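Local atomic coordinates of thioredoxin (Thermosipho africanus, PDB entry 6MOS), a protein that probably serves as a thiol-disulfide oxidoreductase, passing electrons to and from partner proteins through a redox-active CxxC motif. Residues Lys42-Lys47 with Arg96-Ser101; Lys47-Ala52 with Ile57-Ile62; Ala72-Phe77 with Thr81-Asp86; Phe89-Phe94 with Ile104-Arg109. All coordinates share one frame; numbering follows the deposited sequence.

In the fold
Three of the four contacts lie on one face of the central sheet of a thioredoxin fold. Interactions 1 and 2 share helix 39-55, and interactions 1 and 4 share helix 100-115; Ile51, Ile100, Ile104 and Ile107 join these contacts in an aliphatic core between the helices. Interaction 3 seals the other face, where the end of helix 69-73 meets strand 81-86, and it is the most thoroughly buried. Interaction 1 sets a methionine between an aromatic ring and an isoleucine. Interaction 2 adds a backbone hydrogen bond and a TAM molecule at one sheet edge. Interaction 4, at the other edge, has a threonine contact toward the helix and a salt bridge on the opposite face.

Interaction 1. Residues Lys42-Lys47 with Arg96-Ser101; sequences KAMLPK and RNFSIS
Helix 39-55, which starts at the CxxC disulfide of Cys38 and Cys41, sends Met44 against Phe98 and Ile100, where the chain enters helix 100-115. Met44 carries the contact from CG outward. Its CG lies anti to the backbone N (chi1 -173°), which extends the chain away from its own helix, and the bend at chi3 (-67°) swings CE round beside the aromatic ring. Met44 SD stands 3.8 Å from Phe98 CE2, with Met44 CE nearly as near, at 3.9 Å from the same Phe98 CE2. The sulfur sits 4.9 Å from the ring centroid and 64° off its normal, a Met-aromatic contact in which the approach is oblique. Nearer the helix, Met44 CG rests 3.6 Å from Ile100 CD1, the two side chains running antiparallel alongside each other. Lys47, one turn on, adds only its aliphatic root, with CB 4.2 Å from Ile100 CG1, before its amine leads away.

Pro80, at the position of the family's cis-proline, touches both Met44 and Phe98, while Ile100 continues onto Ile48 and Ile51 of the same helix. Pro46 kinks that helix close by, as the corresponding proline does in other thioredoxins. With an alanine at Met44 the sulfur and terminal methyl go, which is likely to leave Phe98 CE2 and CZ and the end of Ile100 without their shared neighbour. No hydrogen bond joins the two segments, so the direct contact between them rests on dispersion and a polarisable sulfur, contacts with weak directional demands.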
# COMPACT_ATOMS: atom_id res chain seq x y z
N LYS A 42 5.55 11.30 -0.64
CA LYS A 42 4.62 12.43 -0.70
C LYS A 42 3.91 12.50 -2.05
O LYS A 42 2.70 12.75 -2.11
CB LYS A 42 5.36 13.73 -0.43
CG LYS A 42 6.01 13.81 0.93
CD LYS A 42 6.61 15.19 1.11
CE LYS A 42 7.62 15.20 2.23
NZ LYS A 42 8.92 15.79 1.82
N ALA A 43 4.66 12.29 -3.13
CA ALA A 43 4.09 12.35 -4.47
C ALA A 43 3.14 11.18 -4.72
O ALA A 43 2.13 11.33 -5.43
CB ALA A 43 5.21 12.35 -5.53
N MET A 44 3.43 10.02 -4.15
CA MET A 44 2.61 8.84 -4.42
C MET A 44 1.37 8.80 -3.55
O MET A 44 0.36 8.19 -3.94
CB MET A 44 3.45 7.57 -4.22
CG MET A 44 2.78 6.27 -4.63
SD MET A 44 3.80 4.83 -4.25
CE MET A 44 5.18 5.08 -5.39
N LEU A 45 1.41 9.46 -2.38
CA LEU A 45 0.32 9.37 -1.41
C LEU A 45 -1.03 9.78 -1.99
O LEU A 45 -2.00 9.04 -1.80
CB LEU A 45 0.68 10.21 -0.18
CG LEU A 45 -0.43 10.25 0.88
CD1 LEU A 45 -0.73 8.84 1.34
CD2 LEU A 45 0.00 11.12 2.03
N PRO A 46 -1.18 10.93 -2.67
CA PRO A 46 -2.50 11.25 -3.22
C PRO A 46 -2.95 10.27 -4.30
O PRO A 46 -4.16 10.01 -4.42
CB PRO A 46 -2.33 12.67 -3.76
CG PRO A 46 -0.89 12.82 -3.98
CD PRO A 46 -0.22 12.02 -2.92
N LYS A 47 -2.02 9.72 -5.07
CA LYS A 47 -2.40 8.71 -6.05
C LYS A 47 -2.94 7.47 -5.37
O LYS A 47 -4.00 6.95 -5.74
CB LYS A 47 -1.20 8.34 -6.92
CG LYS A 47 -0.46 9.52 -7.55
CD LYS A 47 0.73 9.01 -8.36
CE LYS A 47 1.58 10.13 -8.95
NZ LYS A 47 0.91 10.78 -10.11
N ARG A 96 10.83 -0.95 -2.70
CA ARG A 96 12.10 -0.76 -3.40
C ARG A 96 11.93 -0.27 -4.83
O ARG A 96 12.34 0.86 -5.15
CB ARG A 96 12.94 -2.04 -3.39
CG ARG A 96 13.62 -2.32 -2.06
CD ARG A 96 14.33 -3.66 -2.05
NE ARG A 96 14.94 -3.95 -0.75
CZ ARG A 96 14.28 -4.45 0.29
NH1 ARG A 96 12.98 -4.72 0.19
NH2 ARG A 96 14.91 -4.68 1.43
N ASN A 97 11.38 -1.09 -5.72
CA ASN A 97 11.26 -0.71 -7.13
C ASN A 97 9.89 -1.14 -7.65
O ASN A 97 9.68 -2.32 -7.98
CB ASN A 97 12.38 -1.32 -7.97
CG ASN A 97 12.79 -0.41 -9.13
OD1 ASN A 97 12.47 0.78 -9.14
ND2 ASN A 97 13.49 -0.98 -10.10
N PHE A 98 8.98 -0.18 -7.74
CA PHE A 98 7.65 -0.42 -8.28
C PHE A 98 7.04 0.91 -8.70
O PHE A 98 7.39 1.96 -8.17
CB PHE A 98 6.74 -1.12 -7.26
CG PHE A 98 6.38 -0.26 -6.09
CD1 PHE A 98 7.23 -0.14 -4.99
CD2 PHE A 98 5.17 0.41 -6.06
CE1 PHE A 98 6.88 0.64 -3.91
CE2 PHE A 98 4.82 1.21 -4.97
CZ PHE A 98 5.68 1.32 -3.90
N SER A 99 6.13 0.84 -9.67
CA SER A 99 5.37 2.00 -10.12
C SER A 99 3.95 1.91 -9.60
O SER A 99 3.47 0.83 -9.24
CB SER A 99 5.35 2.08 -11.65
OG SER A 99 4.66 0.97 -12.19
N ILE A 100 3.27 3.05 -9.59
CA ILE A 100 1.90 3.05 -9.08
C ILE A 100 0.98 2.25 -10.00
O ILE A 100 -0.03 1.71 -9.54
CB ILE A 100 1.40 4.50 -8.88
CG1 ILE A 100 0.18 4.53 -7.98
CG2 ILE A 100 1.07 5.17 -10.20
CD1 ILE A 100 0.51 4.25 -6.53
N SER A 101 1.34 2.10 -11.28
CA SER A 101 0.52 1.30 -12.18
C SER A 101 0.51 -0.18 -11.79
O SER A 101 -0.52 -0.86 -11.97
CB SER A 101 1.00 1.46 -13.62
OG SER A 101 2.35 1.08 -13.75

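Interaction 2. Residues Lys47-Ala52 with Ile57-Ile62; sequences KIQTIA and IDIEVI. With TAM (tris(hydroxyethyl)aminomethane), chain B.
Ile57 and Ala52 join the two segments through the backbone: Ile57 N donates to Ala52 O at 2.9 Å with an N-H...O angle of 169°, closing the short connection from helix to strand. Two residues on, Ile59 points its CB toward the helix. This CB sits 3.8 Å from Ala52 CB, a methyl small enough to let the helix come close. Because CG1 is anti to the backbone N (chi1 180°), the extended branch runs along the helix, where Ile59 CD1 lies 3.9 Å from Ile48 CG1. Replacing Ile59 by an alanine would probably open a gap beside Ile48 and leave Ala52 with less cover. On the outer edge of the strand, Ile59 O accepts a 2.9 Å hydrogen bond from O5 of the bound tris(hydroxyethyl)aminomethane (TAM). Glu60 turns to the sheet's far face, where OE1 pairs with Lys29. Val61 N then donates to TAM O4 at 2.8 Å, while Val61 CG2 lies beside Gln49 OE1. Asp58, Glu60 and Ile62 bond instead to strand 29-34, so TAM uses the strand's remaining edge. The helix and strand axes run 8.5 Å apart at 157°, the helix-to-strand return of a beta-alpha-beta unit.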
# COMPACT_ATOMS: atom_id res chain seq x y z
N LYS A 47 -2.02 9.72 -5.07
CA LYS A 47 -2.40 8.71 -6.05
C LYS A 47 -2.94 7.47 -5.37
O LYS A 47 -4.00 6.95 -5.74
CB LYS A 47 -1.20 8.34 -6.92
CG LYS A 47 -0.46 9.52 -7.55
CD LYS A 47 0.73 9.01 -8.36
CE LYS A 47 1.58 10.13 -8.95
NZ LYS A 47 0.91 10.78 -10.11
N ILE A 48 -2.22 6.96 -4.36
CA ILE A 48 -2.66 5.73 -3.72
C ILE A 48 -3.97 5.95 -3.00
O ILE A 48 -4.83 5.06 -2.97
CB ILE A 48 -1.55 5.17 -2.80
CG1 ILE A 48 -1.89 3.74 -2.35
CG2 ILE A 48 -1.32 6.05 -1.58
CD1 ILE A 48 -1.81 2.72 -3.48
N GLN A 49 -4.18 7.14 -2.44
CA GLN A 49 -5.46 7.45 -1.80
C GLN A 49 -6.59 7.46 -2.82
O GLN A 49 -7.69 6.96 -2.54
CB GLN A 49 -5.36 8.79 -1.09
CG GLN A 49 -4.50 8.75 0.14
CD GLN A 49 -4.60 10.01 0.96
OE1 GLN A 49 -4.65 9.95 2.19
NE2 GLN A 49 -4.62 11.16 0.29
N THR A 50 -6.34 8.03 -3.99
CA THR A 50 -7.37 8.06 -5.03
C THR A 50 -7.68 6.65 -5.51
O THR A 50 -8.85 6.30 -5.68
CB THR A 50 -6.91 8.95 -6.17
OG1 THR A 50 -7.00 10.33 -5.76
CG2 THR A 50 -7.75 8.73 -7.42
N ILE A 51 -6.64 5.84 -5.72
CA ILE A 51 -6.83 4.43 -6.08
C ILE A 51 -7.76 3.75 -5.09
O ILE A 51 -8.69 3.02 -5.47
CB ILE A 51 -5.47 3.71 -6.15
CG1 ILE A 51 -4.65 4.25 -7.32
CG2 ILE A 51 -5.65 2.21 -6.27
CD1 ILE A 51 -3.16 3.98 -7.16
N ALA A 52 -7.53 3.97 -3.79
CA ALA A 52 -8.33 3.32 -2.76
C ALA A 52 -9.78 3.79 -2.82
O ALA A 52 -10.71 2.98 -2.76
CB ALA A 52 -7.73 3.58 -1.38
N ILE A 57 -11.75 0.70 -1.28
CA ILE A 57 -10.93 -0.13 -0.41
C ILE A 57 -10.40 0.75 0.71
O ILE A 57 -9.94 1.87 0.47
CB ILE A 57 -9.77 -0.78 -1.20
CG1 ILE A 57 -10.32 -1.83 -2.17
CG2 ILE A 57 -8.75 -1.41 -0.25
CD1 ILE A 57 -9.23 -2.43 -3.06
N ASP A 58 -10.48 0.25 1.95
CA ASP A 58 -9.90 0.95 3.09
C ASP A 58 -8.40 1.13 2.86
O ASP A 58 -7.75 0.26 2.28
CB ASP A 58 -10.11 0.18 4.39
CG ASP A 58 -11.53 0.24 4.88
OD1 ASP A 58 -12.31 1.10 4.41
OD2 ASP A 58 -11.86 -0.57 5.77
N ILE A 59 -7.86 2.25 3.32
CA ILE A 59 -6.43 2.49 3.22
C ILE A 59 -5.93 3.04 4.55
O ILE A 59 -6.53 3.97 5.11
CB ILE A 59 -6.06 3.46 2.08
CG1 ILE A 59 -4.54 3.66 2.05
CG2 ILE A 59 -6.78 4.80 2.22
CD1 ILE A 59 -4.05 4.34 0.79
N GLU A 60 -4.87 2.45 5.07
CA GLU A 60 -4.25 2.94 6.29
C GLU A 60 -2.89 3.51 5.93
O GLU A 60 -2.08 2.82 5.31
CB GLU A 60 -4.12 1.82 7.31
CG GLU A 60 -3.52 2.31 8.61
CD GLU A 60 -3.45 1.24 9.68
OE1 GLU A 60 -3.81 0.07 9.40
OE2 GLU A 60 -3.01 1.57 10.80
N VAL A 61 -2.65 4.76 6.29
CA VAL A 61 -1.37 5.41 6.03
C VAL A 61 -0.56 5.33 7.32
O VAL A 61 -1.02 5.76 8.38
CB VAL A 61 -1.55 6.86 5.56
CG1 VAL A 61 -0.19 7.48 5.24
CG2 VAL A 61 -2.44 6.90 4.33
N ILE A 62 0.62 4.73 7.24
CA ILE A 62 1.40 4.36 8.41
C ILE A 62 2.74 5.07 8.32
O ILE A 62 3.46 4.92 7.33
CB ILE A 62 1.59 2.84 8.50
CG1 ILE A 62 0.23 2.15 8.58
CG2 ILE A 62 2.49 2.47 9.69
CD1 ILE A 62 0.27 0.67 8.33
C TAM B . -7.55 5.19 9.07
C1 TAM B . -6.19 5.73 9.57
C2 TAM B . -7.61 5.09 7.56
C3 TAM B . -7.77 3.83 9.76
C4 TAM B . -5.48 6.67 8.61
C5 TAM B . -8.61 6.07 6.95
C6 TAM B . -8.22 2.67 8.87
N TAM B . -8.60 6.11 9.50
O4 TAM B . -4.37 5.99 8.11
O5 TAM B . -8.51 6.09 5.55
O6 TAM B . -9.62 2.64 8.68

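Interaction 3. Residues Ala72-Phe77 with Thr81-Asp86; sequences AQKLVF and TVIILD
Lys74 and Val76 bear down on Ile83 and Thr81 from the end of helix 69-73, which stops in a Schellman motif with Leu75 at positive phi. This end covers one face of strand 81-86 in the thioredoxin fold, and the strand's alternate side chains, Thr81, Ile83 and Leu85, all point at it. Lys74 approaches across the grain: its chain, bent at chi2 (-70°) and again at chi3, lays CE over the end of Ile83 at an oblique angle, with Lys74 CE 3.9 Å from Ile83 CD1. Beyond it the amine passes Leu85, NZ lying 4.3 Å from Leu85 CD2, and is paired with Glu90 of the neighbouring strand, so a charged end is satisfied above an apolar floor. Val76 behaves differently, meeting Thr81 tip to tip. Val76 CG1 comes 3.8 Å from Thr81 OG1, while its other methyl, Val76 CG2, faces Ile83 CD1 at 4.3 Å. The threonine hydroxyl is beside its own backbone N (chi1 -69°) and hydrogen-bonds to Thr78 O. It also accepts from a water, which stands 2.9 Å from Thr81 OG1 and takes the N-H of Phe77, its oxygen 3.2 Å from Phe77 N.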
# COMPACT_ATOMS: atom_id res chain seq x y z
N ALA A 72 7.76 -2.57 11.98
CA ALA A 72 8.86 -3.46 12.33
C ALA A 72 8.38 -4.90 12.43
O ALA A 72 9.07 -5.83 12.01
CB ALA A 72 9.50 -3.00 13.64
N GLN A 73 7.17 -5.11 12.97
CA GLN A 73 6.57 -6.43 13.01
C GLN A 73 6.33 -6.98 11.61
O GLN A 73 6.56 -8.17 11.35
CB GLN A 73 5.26 -6.39 13.79
CG GLN A 73 4.43 -7.68 13.73
CD GLN A 73 3.00 -7.48 14.23
OE1 GLN A 73 2.79 -6.91 15.30
NE2 GLN A 73 2.02 -7.95 13.45
N LYS A 74 5.87 -6.13 10.69
CA LYS A 74 5.63 -6.55 9.31
C LYS A 74 6.89 -6.63 8.47
O LYS A 74 6.80 -6.97 7.28
CB LYS A 74 4.65 -5.59 8.62
CG LYS A 74 3.23 -5.69 9.11
CD LYS A 74 2.55 -6.99 8.71
CE LYS A 74 2.23 -7.00 7.22
NZ LYS A 74 1.39 -8.18 6.83
N LEU A 75 8.06 -6.31 9.03
CA LEU A 75 9.33 -6.37 8.30
C LEU A 75 9.35 -5.38 7.14
O LEU A 75 9.83 -5.67 6.04
CB LEU A 75 9.64 -7.79 7.83
CG LEU A 75 9.54 -8.83 8.96
CD1 LEU A 75 9.82 -10.24 8.45
CD2 LEU A 75 10.51 -8.48 10.08
N VAL A 76 8.83 -4.18 7.39
CA VAL A 76 8.87 -3.07 6.45
C VAL A 76 10.05 -2.19 6.82
O VAL A 76 10.11 -1.68 7.94
CB VAL A 76 7.56 -2.26 6.49
CG1 VAL A 76 7.71 -0.98 5.65
CG2 VAL A 76 6.40 -3.12 6.04
N PHE A 77 10.97 -2.01 5.88
CA PHE A 77 12.20 -1.27 6.14
C PHE A 77 12.43 -0.10 5.20
O PHE A 77 13.18 0.81 5.56
CB PHE A 77 13.41 -2.20 6.05
CG PHE A 77 13.22 -3.46 6.81
CD1 PHE A 77 13.07 -3.42 8.19
CD2 PHE A 77 13.16 -4.67 6.16
CE1 PHE A 77 12.87 -4.57 8.90
CE2 PHE A 77 12.97 -5.83 6.87
CZ PHE A 77 12.82 -5.78 8.24
N THR A 81 6.37 1.65 0.98
CA THR A 81 6.01 0.25 0.82
C THR A 81 4.50 0.19 0.76
O THR A 81 3.81 0.89 1.51
CB THR A 81 6.56 -0.64 1.96
OG1 THR A 81 7.99 -0.74 1.89
CG2 THR A 81 5.95 -2.04 1.90
N VAL A 82 3.97 -0.61 -0.17
CA VAL A 82 2.54 -0.79 -0.33
C VAL A 82 2.22 -2.26 -0.10
O VAL A 82 2.85 -3.13 -0.71
CB VAL A 82 2.05 -0.34 -1.72
CG1 VAL A 82 0.57 -0.64 -1.88
CG2 VAL A 82 2.29 1.14 -1.91
N ILE A 83 1.27 -2.54 0.78
CA ILE A 83 0.83 -3.91 1.02
C ILE A 83 -0.66 -3.95 0.73
O ILE A 83 -1.42 -3.14 1.26
CB ILE A 83 1.13 -4.38 2.45
CG1 ILE A 83 2.63 -4.30 2.74
CG2 ILE A 83 0.67 -5.81 2.66
CD1 ILE A 83 3.01 -4.89 4.08
N ILE A 84 -1.08 -4.85 -0.17
CA ILE A 84 -2.49 -5.10 -0.42
C ILE A 84 -2.90 -6.33 0.38
O ILE A 84 -2.21 -7.35 0.36
CB ILE A 84 -2.76 -5.28 -1.93
CG1 ILE A 84 -2.21 -4.08 -2.70
CG2 ILE A 84 -4.24 -5.45 -2.18
CD1 ILE A 84 -2.26 -4.23 -4.21
N LEU A 85 -4.00 -6.22 1.11
CA LEU A 85 -4.45 -7.32 1.95
C LEU A 85 -5.92 -7.62 1.71
O LEU A 85 -6.68 -6.75 1.27
CB LEU A 85 -4.23 -7.03 3.45
CG LEU A 85 -2.81 -6.73 3.91
CD1 LEU A 85 -2.59 -5.23 4.01
CD2 LEU A 85 -2.49 -7.42 5.22
N ASP A 86 -6.30 -8.85 2.04
CA ASP A 86 -7.69 -9.28 2.03
C ASP A 86 -7.88 -10.21 3.22
O ASP A 86 -7.23 -11.25 3.30
CB ASP A 86 -8.03 -10.00 0.73
CG ASP A 86 -9.50 -10.38 0.64
OD1 ASP A 86 -10.30 -9.86 1.44
OD2 ASP A 86 -9.84 -11.20 -0.24
O HOH W 1 9.86 -2.67 2.92

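Interaction 4. Residues Phe89-Phe94 with Ile104-Arg109; sequences FEIKRF and INTIER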
# COMPACT_ATOMS: atom_id res chain seq x y z
N PHE A 89 -4.88 -11.09 5.06
CA PHE A 89 -3.96 -11.94 4.31
C PHE A 89 -3.25 -11.10 3.26
O PHE A 89 -3.89 -10.38 2.50
CB PHE A 89 -4.71 -13.10 3.64
CG PHE A 89 -3.81 -14.18 3.13
CD1 PHE A 89 -2.99 -13.98 2.03
CD2 PHE A 89 -3.78 -15.42 3.76
CE1 PHE A 89 -2.16 -14.98 1.58
CE2 PHE A 89 -2.95 -16.43 3.30
CZ PHE A 89 -2.14 -16.20 2.21
N GLU A 90 -1.92 -11.23 3.19
CA GLU A 90 -1.11 -10.36 2.35
C GLU A 90 -1.15 -10.86 0.91
O GLU A 90 -0.56 -11.90 0.58
CB GLU A 90 0.32 -10.31 2.88
CG GLU A 90 1.20 -9.37 2.11
CD GLU A 90 2.49 -9.03 2.84
OE1 GLU A 90 2.48 -8.90 4.09
OE2 GLU A 90 3.52 -8.89 2.17
N ILE A 91 -1.83 -10.10 0.04
CA ILE A 91 -1.97 -10.43 -1.39
C ILE A 91 -0.72 -10.08 -2.17
O ILE A 91 -0.30 -10.82 -3.07
CB ILE A 91 -3.19 -9.69 -1.97
CG1 ILE A 91 -4.48 -10.25 -1.42
CG2 ILE A 91 -3.20 -9.73 -3.49
CD1 ILE A 91 -5.64 -9.31 -1.67
N LYS A 92 -0.10 -8.94 -1.85
CA LYS A 92 1.05 -8.48 -2.62
C LYS A 92 1.72 -7.34 -1.87
O LYS A 92 1.03 -6.47 -1.32
CB LYS A 92 0.64 -8.03 -4.02
CG LYS A 92 1.79 -7.85 -5.00
CD LYS A 92 2.23 -9.20 -5.56
CE LYS A 92 2.95 -9.01 -6.89
NZ LYS A 92 4.05 -8.01 -6.78
N ARG A 93 3.05 -7.35 -1.85
CA ARG A 93 3.83 -6.28 -1.25
C ARG A 93 4.63 -5.59 -2.35
O ARG A 93 5.16 -6.25 -3.25
CB ARG A 93 4.75 -6.82 -0.15
CG ARG A 93 5.59 -5.78 0.56
CD ARG A 93 6.46 -6.41 1.64
NE ARG A 93 5.67 -7.04 2.69
CZ ARG A 93 6.05 -7.09 3.97
NH1 ARG A 93 7.21 -6.55 4.33
NH2 ARG A 93 5.28 -7.67 4.87
N PHE A 94 4.68 -4.26 -2.30
CA PHE A 94 5.48 -3.46 -3.23
C PHE A 94 6.49 -2.66 -2.42
O PHE A 94 6.11 -1.85 -1.57
CB PHE A 94 4.61 -2.50 -4.04
CG PHE A 94 3.50 -3.17 -4.80
CD1 PHE A 94 2.29 -3.45 -4.19
CD2 PHE A 94 3.66 -3.50 -6.14
CE1 PHE A 94 1.25 -4.06 -4.90
CE2 PHE A 94 2.62 -4.11 -6.85
CZ PHE A 94 1.43 -4.39 -6.23
N ILE A 104 -2.23 -0.63 -9.15
CA ILE A 104 -3.56 -0.66 -9.74
C ILE A 104 -3.79 -1.99 -10.44
O ILE A 104 -4.87 -2.60 -10.32
CB ILE A 104 -3.76 0.52 -10.70
CG1 ILE A 104 -3.71 1.84 -9.93
CG2 ILE A 104 -5.10 0.39 -11.43
CD1 ILE A 104 -3.61 3.07 -10.81
N ASN A 105 -2.79 -2.46 -11.18
CA ASN A 105 -2.95 -3.70 -11.93
C ASN A 105 -3.20 -4.88 -11.01
O ASN A 105 -4.03 -5.75 -11.31
CB ASN A 105 -1.72 -3.95 -12.80
CG ASN A 105 -2.03 -4.75 -14.03
OD1 ASN A 105 -1.61 -5.90 -14.16
ND2 ASN A 105 -2.80 -4.15 -14.94
N THR A 106 -2.51 -4.93 -9.87
CA THR A 106 -2.71 -6.04 -8.93
C THR A 106 -4.10 -5.98 -8.31
O THR A 106 -4.76 -7.01 -8.17
CB THR A 106 -1.63 -6.01 -7.84
OG1 THR A 106 -0.35 -6.24 -8.43
CG2 THR A 106 -1.89 -7.08 -6.79
N ILE A 107 -4.56 -4.78 -7.95
CA ILE A 107 -5.89 -4.64 -7.38
C ILE A 107 -6.94 -5.08 -8.39
O ILE A 107 -7.88 -5.81 -8.05
CB ILE A 107 -6.12 -3.19 -6.91
CG1 ILE A 107 -5.14 -2.83 -5.80
CG2 ILE A 107 -7.55 -2.99 -6.44
CD1 ILE A 107 -5.35 -1.45 -5.19
N GLU A 108 -6.77 -4.70 -9.66
CA GLU A 108 -7.76 -5.08 -10.67
C GLU A 108 -7.75 -6.58 -10.93
O GLU A 108 -8.81 -7.21 -10.97
CB GLU A 108 -7.51 -4.30 -11.96
CG GLU A 108 -8.09 -2.90 -11.90
CD GLU A 108 -8.04 -2.17 -13.23
OE1 GLU A 108 -7.18 -2.50 -14.06
OE2 GLU A 108 -8.88 -1.25 -13.42
N ARG A 109 -6.56 -7.17 -11.07
CA ARG A 109 -6.49 -8.61 -11.29
C ARG A 109 -7.08 -9.38 -10.12
O ARG A 109 -7.80 -10.37 -10.32
CB ARG A 109 -5.04 -9.05 -11.53
CG ARG A 109 -4.41 -8.53 -12.82
CD ARG A 109 -3.33 -9.48 -13.32
NE ARG A 109 -2.55 -10.06 -12.23
CZ ARG A 109 -1.51 -9.47 -11.66
NH1 ARG A 109 -1.12 -8.27 -12.07
NH2 ARG A 109 -0.86 -10.07 -10.67
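Thr106 meets Phe94, Lys92 and Ile91 with its two branches divided between them. The hydroxyl comes to the rim of the aromatic ring, with Thr106 OG1 3.4 Å from Phe94 CZ and close to the ring plane; Thr106 CB lies in that plane too, 3.8 Å from Phe94 CZ. The ring therefore presents its edge to Thr106. The methyl turns along the strand instead: Thr106 CG2 packs 3.9 Å from Lys92 CB, the two side chains meeting at about a right angle, and touches Ile91 CG2 more loosely at 4.4 Å. A chi1 of -64° sets CG2 anti to the backbone N and brings OG1 back over the preceding turn, where it hydrogen-bonds to Glu102 O.

These residues join the last helix of the thioredoxin fold to one of the sheet's two outermost strands, their axes 9.7 Å apart and 155° from parallel. Both Ile91 and Lys92 face the helix because they form a classic beta bulge opposite Ile84 of strand 81-86. Farther out, on the strand's other face, Arg93 grips Glu90 side-on. Arg93 NE lies 2.9 Å from Glu90 OE2, and Arg93 NH2 reaches the syn lone pair of Glu90 OE1 at 3.2 Å with an almost straight N-H...O angle of 178°. Arg93 NH2 also bonds to Lys74 O, at the end of helix 69-73.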